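Side-chain contacts in dihydroxyacetone kinase (Citrobacter freundii, PDB 1UN8), which catalyses the ATP-dependent phosphorylation of dihydroxyacetone to dihydroxyacetone phosphate, with magnesium or calcium as cofactor: residues F4-N7 with H11-S14; D81-P86 with C196-E201; G154-H159 with A255-N260; A246-T251 with A307-E312. All blocks are in the same frame, centred on the assembly; numbering follows the deposited sequence.

All four contacts lie in the N-terminal, substrate-binding half of the chain, not in the helical barrel that binds ATP. Interactions 1 and 2 touch, with centres about 10 Å apart. Phe4 and Phe6 of interaction 1 both pack on Pro199 of interaction 2, beside the substrate site. Interactions 3 and 4 also touch, with centres about 14 Å apart. They share one mixed sheet, in which strands 254-260 and 301-309 are neighbours. Along the chain, interaction 1 comes first. Interactions 2 and 3 alternate their segments, as do 3 and 4. The centres of interactions 1 and 4 are about 40 Å apart. The set thus runs from the substrate site to the end of strand 301-309, away from the annotated sites.

Interaction 1. Residues F4-N7 with H11-S14; sequences FFFN and HLVS
Leu12 meets Phe6 and Phe4 through one methyl group, CD2. All of the contact is apolar. The closest approach is Phe6 CB to Leu12 CD2, at 3.4 Å. The same methyl also lies 3.7 Å from Phe6 CG, at the root of the ring. The two side chains cross at about a right angle. Phe4 adds a looser touch with the outer part of its ring, CE2 being 3.9 Å from Leu12 CD2. The methyl approaches both rings at a slant. Leu12 reaches across because its CG lies anti to the backbone N (chi1 -167°).

The polar links of both segments are made elsewhere. Phe4 N bonds to Gln231 of the second subunit and Phe5 N to Glu268 of the second subunit. On the helix, Ser14 OG bonds to Arg31 NH1. Leu12 itself also packs on Ile271 of the second subunit and on Pro199 of its own chain.

The backbones stay apart, with Phe6 CA and Leu12 CA 6.6 Å from each other. The contact therefore joins the extended N-terminal tail to the first turn of helix 12-22 through side chains alone. The side chain of Leu12 is about 7 Å from that of Ser59, a substrate-binding residue. With no polar group matched across it, the contact implies hydrophobic cohesion: the tail is fitted to the helix by shape, while several of its hydrogen bonds go to the second subunit.

Interaction 2. Residues D81-P86 with C196-E201; sequences DVFASP and CHLPQE
Phe83 pushes its ring toward a hollow formed by Cys196 and Leu198. The outer corner of the ring, CE1, leads. Cys196 SG sits 3.8 Å from Phe83 CE1, close to the ring plane. It is 5.0 Å from the ring centroid and 80° off the normal, an edge-on sulfur-aromatic contact. Leu198 CD2 fills in beside it, 3.9 Å from the same CE1, and comes in obliquely.

A second, smaller bump lies alongside. Val82 CG2 faces the pucker of Pro199, 4.2 Å from its CG, and the two side chains run alongside each other head to tail. The other branch of the valine, CG1, stands over one face of the Phe83 ring near its rim and thus props the ring from its own segment.

The bumps are set by a type II beta turn from Asp81 to Ala84, closed by Ala84 N to Asp81 O at 3.0 Å. Asp81 OD2 also takes the Val82 N-H and a salt bridge from Arg9. Beyond the contact, the Phe83 ring meets His220 edge-to-face and also touches His61. His220 forms the covalent hemiaminal with dihydroxyacetone and His61 binds substrate, which places Phe83 beside the DhaK active site, consistent with a part in its wall.

Interaction 3. Residues G154-H159 with A255-N260; sequences GTILVH and AVMINN
Gly154 and Met257 mark the nearest approach of the two backbones, 8.0 Å between their CA atoms, with helix 155-167 lying over strand 254-260. Met257 spans the gap. Its chain leaves the strand extended, with CG anti to the backbone N (chi1 168°), and then bends at the sulfur (chi3 56°). Met257 SD lies nearest Ile156, 3.5 Å from its CD1, and the two side chains cross obliquely. Met257 CE lies nearest Leu157, 3.8 Å from its CG, and these two side chains reach toward each other tip to tip. CE is not confined to the leucine, for it also comes within 4.1 Å of Ile156 CG1. The same methyl lies 4.0 Å from Gly154 N.

Here a helix is laid on the face of a mixed beta sheet, as in alpha/beta folds. Strand 254-260 runs antiparallel to 301-309 and parallel to 285-292. Met257 pairs by backbone with Thr306, and Leu157 spreads over Thr306 and Ile308 on the same face. Val256 points away from this helix, to the other face of the sheet, where helix 266-277 packs.

All four touching residues are buried. Ile156 also packs on Val295, and Met257 on Leu294, both in the loop after strand 285-292. The side chain of Ile156 is about 7 Å from that of Lys109, a substrate-binding residue.

Interaction 4. Residues A246-T251 with A307-E312; sequences AALPET and AIVLEE
The side chains of Leu248 and Val309 point in opposite directions as they pass. Their ends come within 4.0 Å, from Leu248 CD2 to Val309 CG2. The leucine forks over the strand. Its CD1 rests 3.9 Å from Ala307 CB, and its CD2 is almost as near to that methyl. The small alanine thus leaves a seat for the fork two residues before the valine. Val309 holds CG1 anti to its backbone N (chi1 -180°), which leaves CG2 as the branch facing the other segment. Pro249 comes to this same methyl from a different direction, askew to the valine, and its CD is 3.6 Å from Val309 CG2. One methyl is therefore touched by both leucine and proline.

Leu248 also packs on Phe187 and Leu254, from the two strands that flank 301-309. Its neighbour Pro249 is exposed, and the carbonyl O of this proline accepts a hydrogen bond from Arg284. Ile308 points the opposite way, to the face with helices 155-167 and 314-319. The contact seats the loop between helix 233-247 and strand 254-260 against the end of strand 301-309. This is the apolar packing of a helix-to-strand loop on a mixed sheet with helices on both faces, as in alpha/beta folds.

Interaction 1. Residues F4-N7 with H11-S14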
loop_
_atom_site.group_PDB
_atom_site.type_symbol
_atom_site.label_atom_id
_atom_site.label_comp_id
_atom_site.label_asym_id
_atom_site.label_seq_id
_atom_site.Cartn_x
_atom_site.Cartn_y
_atom_site.Cartn_z
ATOM N N PHE A 4 5.753 -7.045 12.542
ATOM C CA PHE A 4 4.455 -7.344 11.943
ATOM C C PHE A 4 3.305 -7.075 12.915
ATOM O O PHE A 4 3.365 -7.473 14.073
ATOM C CB PHE A 4 4.467 -8.841 11.571
ATOM C CG PHE A 4 3.454 -9.252 10.529
ATOM C CD1 PHE A 4 3.865 -9.536 9.229
ATOM C CD2 PHE A 4 2.112 -9.437 10.862
ATOM C CE1 PHE A 4 2.964 -9.999 8.284
ATOM C CE2 PHE A 4 1.204 -9.903 9.917
ATOM C CZ PHE A 4 1.630 -10.185 8.630
ATOM N N PHE A 5 2.257 -6.411 12.451
ATOM C CA PHE A 5 1.103 -6.163 13.315
ATOM C C PHE A 5 0.187 -7.386 13.289
ATOM O O PHE A 5 -0.413 -7.702 12.257
ATOM C CB PHE A 5 0.283 -4.957 12.840
ATOM C CG PHE A 5 0.932 -3.620 13.104
ATOM C CD1 PHE A 5 1.337 -2.810 12.046
ATOM C CD2 PHE A 5 1.091 -3.148 14.412
ATOM C CE1 PHE A 5 1.884 -1.551 12.286
ATOM C CE2 PHE A 5 1.638 -1.883 14.659
ATOM C CZ PHE A 5 2.034 -1.084 13.595
ATOM N N PHE A 6 0.098 -8.084 14.419
ATOM C CA PHE A 6 -0.777 -9.244 14.535
ATOM C C PHE A 6 -0.966 -9.559 16.012
ATOM O O PHE A 6 -0.309 -8.959 16.868
ATOM C CB PHE A 6 -0.221 -10.451 13.751
ATOM C CG PHE A 6 0.938 -11.161 14.406
ATOM C CD1 PHE A 6 0.721 -12.237 15.266
ATOM C CD2 PHE A 6 2.252 -10.791 14.118
ATOM C CE1 PHE A 6 1.794 -12.938 15.826
ATOM C CE2 PHE A 6 3.336 -11.486 14.671
ATOM C CZ PHE A 6 3.105 -12.561 15.527
ATOM N N ASN A 7 -1.883 -10.475 16.311
ATOM C CA ASN A 7 -2.175 -10.861 17.686
ATOM C C ASN A 7 -1.691 -12.287 17.917
ATOM O O ASN A 7 -0.508 -12.500 18.177
ATOM C CB ASN A 7 -3.676 -10.764 17.923
ATOM C CG ASN A 7 -4.050 -10.897 19.383
ATOM O OD1 ASN A 7 -3.196 -11.101 20.244
ATOM N ND2 ASN A 7 -5.338 -10.782 19.668
ATOM N N HIS A 11 -4.202 -17.392 14.822
ATOM C CA HIS A 11 -5.458 -16.774 14.364
ATOM C C HIS A 11 -5.239 -15.740 13.257
ATOM O O HIS A 11 -6.198 -15.142 12.753
ATOM C CB HIS A 11 -6.178 -16.101 15.537
ATOM C CG HIS A 11 -6.642 -17.060 16.595
ATOM N ND1 HIS A 11 -7.197 -16.643 17.787
ATOM C CD2 HIS A 11 -6.636 -18.415 16.637
ATOM C CE1 HIS A 11 -7.510 -17.699 18.518
ATOM N NE2 HIS A 11 -7.181 -18.785 17.842
ATOM N N LEU A 12 -3.973 -15.547 12.889
ATOM C CA LEU A 12 -3.557 -14.575 11.877
ATOM C C LEU A 12 -4.460 -14.531 10.649
ATOM O O LEU A 12 -5.132 -13.517 10.397
ATOM C CB LEU A 12 -2.109 -14.879 11.453
ATOM C CG LEU A 12 -1.177 -13.955 10.637
ATOM C CD1 LEU A 12 -1.955 -13.104 9.648
ATOM C CD2 LEU A 12 -0.386 -13.086 11.574
ATOM N N VAL A 13 -4.467 -15.614 9.876
ATOM C CA VAL A 13 -5.281 -15.660 8.667
ATOM C C VAL A 13 -6.756 -15.423 8.959
ATOM O O VAL A 13 -7.428 -14.691 8.227
ATOM C CB VAL A 13 -5.127 -17.003 7.941
ATOM C CG1 VAL A 13 -6.140 -17.098 6.807
ATOM C CG2 VAL A 13 -3.709 -17.134 7.402
ATOM N N SER A 14 -7.264 -16.038 10.026
ATOM C CA SER A 14 -8.662 -15.851 10.378
ATOM C C SER A 14 -8.953 -14.380 10.662
ATOM O O SER A 14 -9.980 -13.844 10.230
ATOM C CB SER A 14 -9.023 -16.671 11.607
ATOM O OG SER A 14 -10.390 -16.475 11.930
#

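Interaction 2. Residues D81-P86 with C196-E201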
loop_
_atom_site.group_PDB
_atom_site.type_symbol
_atom_site.label_atom_id
_atom_site.label_comp_id
_atom_site.label_asym_id
_atom_site.label_seq_id
_atom_site.Cartn_x
_atom_site.Cartn_y
_atom_site.Cartn_z
ATOM N N ASP A 81 -2.655 -20.942 5.470
ATOM C CA ASP A 81 -1.961 -20.085 6.416
ATOM C C ASP A 81 -1.025 -19.200 5.578
ATOM O O ASP A 81 -0.958 -19.342 4.345
ATOM C CB ASP A 81 -1.174 -20.946 7.405
ATOM C CG ASP A 81 -0.856 -20.215 8.695
ATOM O OD1 ASP A 81 -0.646 -20.895 9.719
ATOM O OD2 ASP A 81 -0.803 -18.971 8.687
ATOM N N VAL A 82 -0.311 -18.296 6.238
ATOM C CA VAL A 82 0.599 -17.406 5.540
ATOM C C VAL A 82 1.599 -18.165 4.680
ATOM O O VAL A 82 2.393 -18.960 5.190
ATOM C CB VAL A 82 1.391 -16.532 6.523
ATOM C CG1 VAL A 82 2.226 -15.522 5.749
ATOM C CG2 VAL A 82 0.445 -15.819 7.466
ATOM N N PHE A 83 1.555 -17.917 3.371
ATOM C CA PHE A 83 2.472 -18.559 2.436
ATOM C C PHE A 83 2.476 -20.075 2.523
ATOM O O PHE A 83 3.487 -20.718 2.228
ATOM C CB PHE A 83 3.890 -18.043 2.661
ATOM C CG PHE A 83 4.077 -16.595 2.302
ATOM C CD1 PHE A 83 5.316 -15.976 2.486
ATOM C CD2 PHE A 83 3.033 -15.855 1.746
ATOM C CE1 PHE A 83 5.514 -14.640 2.117
ATOM C CE2 PHE A 83 3.219 -14.525 1.372
ATOM C CZ PHE A 83 4.464 -13.915 1.557
ATOM N N ALA A 84 1.344 -20.645 2.925
ATOM C CA ALA A 84 1.205 -22.097 3.055
ATOM C C ALA A 84 -0.098 -22.543 2.405
ATOM O O ALA A 84 -1.155 -21.959 2.655
ATOM C CB ALA A 84 1.213 -22.484 4.516
ATOM N N SER A 85 -0.022 -23.575 1.574
ATOM C CA SER A 85 -1.200 -24.086 0.876
ATOM C C SER A 85 -2.316 -24.559 1.807
ATOM O O SER A 85 -2.053 -25.068 2.902
ATOM C CB SER A 85 -0.813 -25.253 -0.044
ATOM O OG SER A 85 0.017 -24.835 -1.107
ATOM N N PRO A 86 -3.581 -24.406 1.369
ATOM C CA PRO A 86 -4.745 -24.828 2.157
ATOM C C PRO A 86 -4.721 -26.358 2.176
ATOM O O PRO A 86 -4.052 -26.972 1.344
ATOM C CB PRO A 86 -5.930 -24.303 1.348
ATOM C CG PRO A 86 -5.346 -23.236 0.460
ATOM C CD PRO A 86 -4.004 -23.801 0.097
ATOM N N CYS A 196 9.794 -9.523 2.074
ATOM C CA CYS A 196 8.790 -9.073 3.038
ATOM C C CYS A 196 9.074 -9.458 4.481
ATOM O O CYS A 196 9.869 -10.359 4.755
ATOM C CB CYS A 196 7.422 -9.650 2.653
ATOM S SG CYS A 196 7.447 -11.461 2.600
ATOM N N HIS A 197 8.406 -8.770 5.399
ATOM C CA HIS A 197 8.534 -9.072 6.815
ATOM C C HIS A 197 7.530 -10.172 7.129
ATOM O O HIS A 197 6.351 -10.056 6.815
ATOM C CB HIS A 197 8.224 -7.842 7.669
ATOM C CG HIS A 197 9.260 -6.769 7.576
ATOM N ND1 HIS A 197 9.025 -5.558 6.961
ATOM C CD2 HIS A 197 10.549 -6.737 7.991
ATOM C CE1 HIS A 197 10.125 -4.827 6.997
ATOM N NE2 HIS A 197 11.064 -5.520 7.617
ATOM N N LEU A 198 7.997 -11.243 7.750
ATOM C CA LEU A 198 7.130 -12.354 8.097
ATOM C C LEU A 198 6.599 -12.215 9.513
ATOM O O LEU A 198 7.259 -11.634 10.366
ATOM C CB LEU A 198 7.901 -13.659 7.958
ATOM C CG LEU A 198 8.378 -13.969 6.537
ATOM C CD1 LEU A 198 9.281 -15.199 6.567
ATOM C CD2 LEU A 198 7.170 -14.201 5.613
ATOM N N PRO A 199 5.395 -12.739 9.781
ATOM C CA PRO A 199 4.809 -12.652 11.122
ATOM C C PRO A 199 5.461 -13.631 12.101
ATOM O O PRO A 199 4.776 -14.413 12.769
ATOM C CB PRO A 199 3.338 -12.964 10.872
ATOM C CG PRO A 199 3.408 -13.954 9.773
ATOM C CD PRO A 199 4.445 -13.353 8.836
ATOM N N GLN A 200 6.788 -13.575 12.191
ATOM C CA GLN A 200 7.525 -14.464 13.075
ATOM C C GLN A 200 8.970 -14.023 13.241
ATOM O O GLN A 200 9.486 -13.196 12.482
ATOM C CB GLN A 200 7.524 -15.868 12.501
ATOM C CG GLN A 200 8.360 -15.952 11.245
ATOM C CD GLN A 200 7.889 -17.031 10.298
ATOM O OE1 GLN A 200 6.689 -17.138 10.007
ATOM N NE2 GLN A 200 8.830 -17.830 9.789
ATOM N N GLU A 201 9.622 -14.606 14.233
ATOM C CA GLU A 201 11.019 -14.324 14.526
ATOM C C GLU A 201 11.826 -15.029 13.431
ATOM O O GLU A 201 11.542 -16.177 13.098
ATOM C CB GLU A 201 11.349 -14.908 15.896
ATOM C CG GLU A 201 12.609 -14.414 16.544
ATOM C CD GLU A 201 12.732 -14.939 17.963
ATOM O OE1 GLU A 201 11.768 -14.752 18.743
ATOM O OE2 GLU A 201 13.780 -15.535 18.299
#

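Interaction 3. Residues G154-H159 with A255-N260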
loop_
_atom_site.group_PDB
_atom_site.type_symbol
_atom_site.label_atom_id
_atom_site.label_comp_id
_atom_site.label_asym_id
_atom_site.label_seq_id
_atom_site.Cartn_x
_atom_site.Cartn_y
_atom_site.Cartn_z
ATOM N N GLY A 154 -0.879 -11.789 -12.551
ATOM C CA GLY A 154 -1.744 -12.042 -13.687
ATOM C C GLY A 154 -2.902 -12.980 -13.393
ATOM O O GLY A 154 -3.934 -12.933 -14.055
ATOM N N THR A 155 -2.729 -13.837 -12.399
ATOM C CA THR A 155 -3.766 -14.784 -12.045
ATOM C C THR A 155 -5.141 -14.126 -11.941
ATOM O O THR A 155 -6.123 -14.669 -12.428
ATOM C CB THR A 155 -3.460 -15.479 -10.693
ATOM O OG1 THR A 155 -2.221 -16.205 -10.781
ATOM C CG2 THR A 155 -4.594 -16.433 -10.320
ATOM N N ILE A 156 -5.219 -12.957 -11.322
ATOM C CA ILE A 156 -6.513 -12.321 -11.177
ATOM C C ILE A 156 -7.111 -11.914 -12.516
ATOM O O ILE A 156 -8.328 -11.799 -12.643
ATOM C CB ILE A 156 -6.463 -11.092 -10.239
ATOM C CG1 ILE A 156 -5.533 -10.032 -10.819
ATOM C CG2 ILE A 156 -6.071 -11.530 -8.824
ATOM C CD1 ILE A 156 -6.070 -8.607 -10.646
ATOM N N LEU A 157 -6.276 -11.674 -13.519
ATOM C CA LEU A 157 -6.830 -11.321 -14.813
ATOM C C LEU A 157 -7.534 -12.565 -15.328
ATOM O O LEU A 157 -8.496 -12.479 -16.095
ATOM C CB LEU A 157 -5.739 -10.891 -15.786
ATOM C CG LEU A 157 -5.011 -9.600 -15.417
ATOM C CD1 LEU A 157 -4.037 -9.263 -16.541
ATOM C CD2 LEU A 157 -6.004 -8.467 -15.190
ATOM N N VAL A 158 -7.060 -13.730 -14.889
ATOM C CA VAL A 158 -7.666 -14.985 -15.293
ATOM C C VAL A 158 -9.004 -15.120 -14.569
ATOM O O VAL A 158 -9.991 -15.571 -15.153
ATOM C CB VAL A 158 -6.749 -16.185 -14.963
ATOM C CG1 VAL A 158 -7.465 -17.491 -15.253
ATOM C CG2 VAL A 158 -5.482 -16.106 -15.804
ATOM N N HIS A 159 -9.047 -14.716 -13.302
ATOM C CA HIS A 159 -10.295 -14.788 -12.546
ATOM C C HIS A 159 -11.349 -13.952 -13.277
ATOM O O HIS A 159 -12.488 -14.367 -13.437
ATOM C CB HIS A 159 -10.131 -14.216 -11.128
ATOM C CG HIS A 159 -9.335 -15.077 -10.198
ATOM N ND1 HIS A 159 -8.993 -16.380 -10.494
ATOM C CD2 HIS A 159 -8.880 -14.844 -8.943
ATOM C CE1 HIS A 159 -8.363 -16.913 -9.459
ATOM N NE2 HIS A 159 -8.285 -16.003 -8.505
ATOM N N ALA A 255 -3.541 -4.588 -22.363
ATOM C CA ALA A 255 -4.031 -4.059 -21.103
ATOM C C ALA A 255 -2.849 -4.326 -20.153
ATOM O O ALA A 255 -2.331 -5.442 -20.146
ATOM C CB ALA A 255 -5.290 -4.770 -20.616
ATOM N N VAL A 256 -2.418 -3.358 -19.360
ATOM C CA VAL A 256 -1.298 -3.575 -18.451
ATOM C C VAL A 256 -1.680 -3.296 -17.008
ATOM O O VAL A 256 -2.254 -2.246 -16.689
ATOM C CB VAL A 256 -0.085 -2.683 -18.837
ATOM C CG1 VAL A 256 0.987 -2.727 -17.761
ATOM C CG2 VAL A 256 0.480 -3.135 -20.177
ATOM N N MET A 257 -1.358 -4.248 -16.139
ATOM C CA MET A 257 -1.654 -4.102 -14.729
ATOM C C MET A 257 -0.392 -3.795 -13.915
ATOM O O MET A 257 0.567 -4.572 -13.912
ATOM C CB MET A 257 -2.320 -5.371 -14.202
ATOM C CG MET A 257 -2.400 -5.438 -12.690
ATOM S SD MET A 257 -3.392 -6.831 -12.103
ATOM C CE MET A 257 -2.552 -8.208 -12.891
ATOM N N ILE A 258 -0.396 -2.645 -13.246
ATOM C CA ILE A 258 0.719 -2.221 -12.395
ATOM C C ILE A 258 0.329 -2.577 -10.958
ATOM O O ILE A 258 -0.498 -1.908 -10.337
ATOM C CB ILE A 258 0.956 -0.700 -12.493
ATOM C CG1 ILE A 258 1.114 -0.299 -13.960
ATOM C CG2 ILE A 258 2.197 -0.305 -11.718
ATOM C CD1 ILE A 258 0.208 0.829 -14.396
ATOM N N ASN A 259 0.941 -3.638 -10.454
ATOM C CA ASN A 259 0.680 -4.179 -9.133
ATOM C C ASN A 259 1.757 -3.854 -8.092
ATOM O O ASN A 259 2.953 -4.022 -8.328
ATOM C CB ASN A 259 0.523 -5.696 -9.250
ATOM C CG ASN A 259 0.306 -6.379 -7.901
ATOM O OD1 ASN A 259 -0.679 -6.113 -7.206
ATOM N ND2 ASN A 259 1.224 -7.274 -7.533
ATOM N N ASN A 260 1.315 -3.405 -6.926
ATOM C CA ASN A 260 2.223 -3.068 -5.847
ATOM C C ASN A 260 2.349 -4.306 -4.968
ATOM O O ASN A 260 1.349 -4.743 -4.389
ATOM C CB ASN A 260 1.662 -1.913 -5.027
ATOM C CG ASN A 260 2.653 -1.409 -3.992
ATOM O OD1 ASN A 260 3.458 -2.179 -3.459
ATOM N ND2 ASN A 260 2.592 -0.118 -3.694
#

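Interaction 4. Residues A246-T251 with A307-E312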
loop_
_atom_site.group_PDB
_atom_site.type_symbol
_atom_site.label_atom_id
_atom_site.label_comp_id
_atom_site.label_asym_id
_atom_site.label_seq_id
_atom_site.Cartn_x
_atom_site.Cartn_y
_atom_site.Cartn_z
ATOM N N ALA A 246 9.538 -9.233 -25.441
ATOM C CA ALA A 246 10.104 -10.442 -26.018
ATOM C C ALA A 246 9.156 -11.632 -25.863
ATOM O O ALA A 246 9.232 -12.595 -26.629
ATOM C CB ALA A 246 11.448 -10.756 -25.366
ATOM N N ALA A 247 8.259 -11.573 -24.885
ATOM C CA ALA A 247 7.333 -12.674 -24.673
ATOM C C ALA A 247 5.983 -12.431 -25.317
ATOM O O ALA A 247 5.241 -13.367 -25.574
ATOM C CB ALA A 247 7.157 -12.923 -23.193
ATOM N N LEU A 248 5.668 -11.171 -25.581
ATOM C CA LEU A 248 4.393 -10.818 -26.181
ATOM C C LEU A 248 4.418 -10.953 -27.688
ATOM O O LEU A 248 5.485 -10.979 -28.291
ATOM C CB LEU A 248 4.045 -9.371 -25.830
ATOM C CG LEU A 248 3.655 -9.049 -24.387
ATOM C CD1 LEU A 248 3.855 -7.558 -24.113
ATOM C CD2 LEU A 248 2.207 -9.471 -24.154
ATOM N N PRO A 249 3.233 -11.063 -28.321
ATOM C CA PRO A 249 3.167 -11.177 -29.780
ATOM C C PRO A 249 3.760 -9.866 -30.302
ATOM O O PRO A 249 3.728 -8.859 -29.596
ATOM C CB PRO A 249 1.670 -11.274 -30.043
ATOM C CG PRO A 249 1.169 -11.968 -28.832
ATOM C CD PRO A 249 1.903 -11.271 -27.723
ATOM N N GLU A 250 4.291 -9.850 -31.520
ATOM C CA GLU A 250 4.885 -8.617 -32.011
ATOM C C GLU A 250 3.852 -7.531 -32.316
ATOM O O GLU A 250 4.210 -6.372 -32.525
ATOM C CB GLU A 250 5.761 -8.887 -33.237
ATOM C CG GLU A 250 5.045 -8.811 -34.568
ATOM C CD GLU A 250 5.999 -8.950 -35.738
ATOM O OE1 GLU A 250 6.589 -10.046 -35.888
ATOM O OE2 GLU A 250 6.164 -7.964 -36.497
ATOM N N THR A 251 2.573 -7.893 -32.336
ATOM C CA THR A 251 1.531 -6.904 -32.588
ATOM C C THR A 251 0.287 -7.213 -31.772
ATOM O O THR A 251 0.094 -8.342 -31.313
ATOM C CB THR A 251 1.114 -6.841 -34.086
ATOM O OG1 THR A 251 0.384 -8.023 -34.437
ATOM C CG2 THR A 251 2.340 -6.703 -34.987
ATOM N N ALA A 307 1.064 -7.892 -18.579
ATOM C CA ALA A 307 0.511 -7.529 -19.874
ATOM C C ALA A 307 -0.373 -8.677 -20.349
ATOM O O ALA A 307 0.029 -9.840 -20.304
ATOM C CB ALA A 307 1.633 -7.281 -20.877
ATOM N N ILE A 308 -1.589 -8.341 -20.759
ATOM C CA ILE A 308 -2.533 -9.319 -21.293
ATOM C C ILE A 308 -2.921 -8.869 -22.703
ATOM O O ILE A 308 -3.269 -7.703 -22.914
ATOM C CB ILE A 308 -3.806 -9.428 -20.434
ATOM C CG1 ILE A 308 -4.788 -10.366 -21.122
ATOM C CG2 ILE A 308 -4.438 -8.051 -20.220
ATOM C CD1 ILE A 308 -5.255 -11.504 -20.243
ATOM N N VAL A 309 -2.844 -9.789 -23.663
ATOM C CA VAL A 309 -3.172 -9.485 -25.052
ATOM C C VAL A 309 -4.674 -9.354 -25.223
ATOM O O VAL A 309 -5.431 -10.232 -24.822
ATOM C CB VAL A 309 -2.659 -10.588 -26.001
ATOM C CG1 VAL A 309 -3.008 -10.240 -27.441
ATOM C CG2 VAL A 309 -1.156 -10.750 -25.843
ATOM N N LEU A 310 -5.105 -8.254 -25.822
ATOM C CA LEU A 310 -6.525 -8.028 -26.026
ATOM C C LEU A 310 -7.029 -8.630 -27.338
ATOM O O LEU A 310 -7.256 -7.925 -28.318
ATOM C CB LEU A 310 -6.815 -6.529 -25.987
ATOM C CG LEU A 310 -6.406 -5.824 -24.692
ATOM C CD1 LEU A 310 -6.675 -4.331 -24.811
ATOM C CD2 LEU A 310 -7.175 -6.423 -23.527
ATOM N N GLU A 311 -7.185 -9.946 -27.352
ATOM C CA GLU A 311 -7.688 -10.644 -28.524
ATOM C C GLU A 311 -9.029 -11.260 -28.139
ATOM O O GLU A 311 -9.244 -11.641 -26.986
ATOM C CB GLU A 311 -6.728 -11.768 -28.964
ATOM C CG GLU A 311 -5.368 -11.335 -29.537
ATOM C CD GLU A 311 -5.462 -10.594 -30.870
ATOM O OE1 GLU A 311 -6.240 -11.038 -31.740
ATOM O OE2 GLU A 311 -4.748 -9.579 -31.057
ATOM N N GLU A 312 -9.932 -11.341 -29.107
ATOM C CA GLU A 312 -11.235 -11.946 -28.887
ATOM C C GLU A 312 -12.024 -11.334 -27.734
ATOM O O GLU A 312 -12.132 -10.114 -27.592
ATOM C CB GLU A 312 -11.063 -13.451 -28.633
ATOM C CG GLU A 312 -10.165 -14.186 -29.641
ATOM C CD GLU A 312 -10.762 -14.265 -31.046
ATOM O OE1 GLU A 312 -11.892 -14.790 -31.193
ATOM O OE2 GLU A 312 -10.096 -13.807 -32.006
#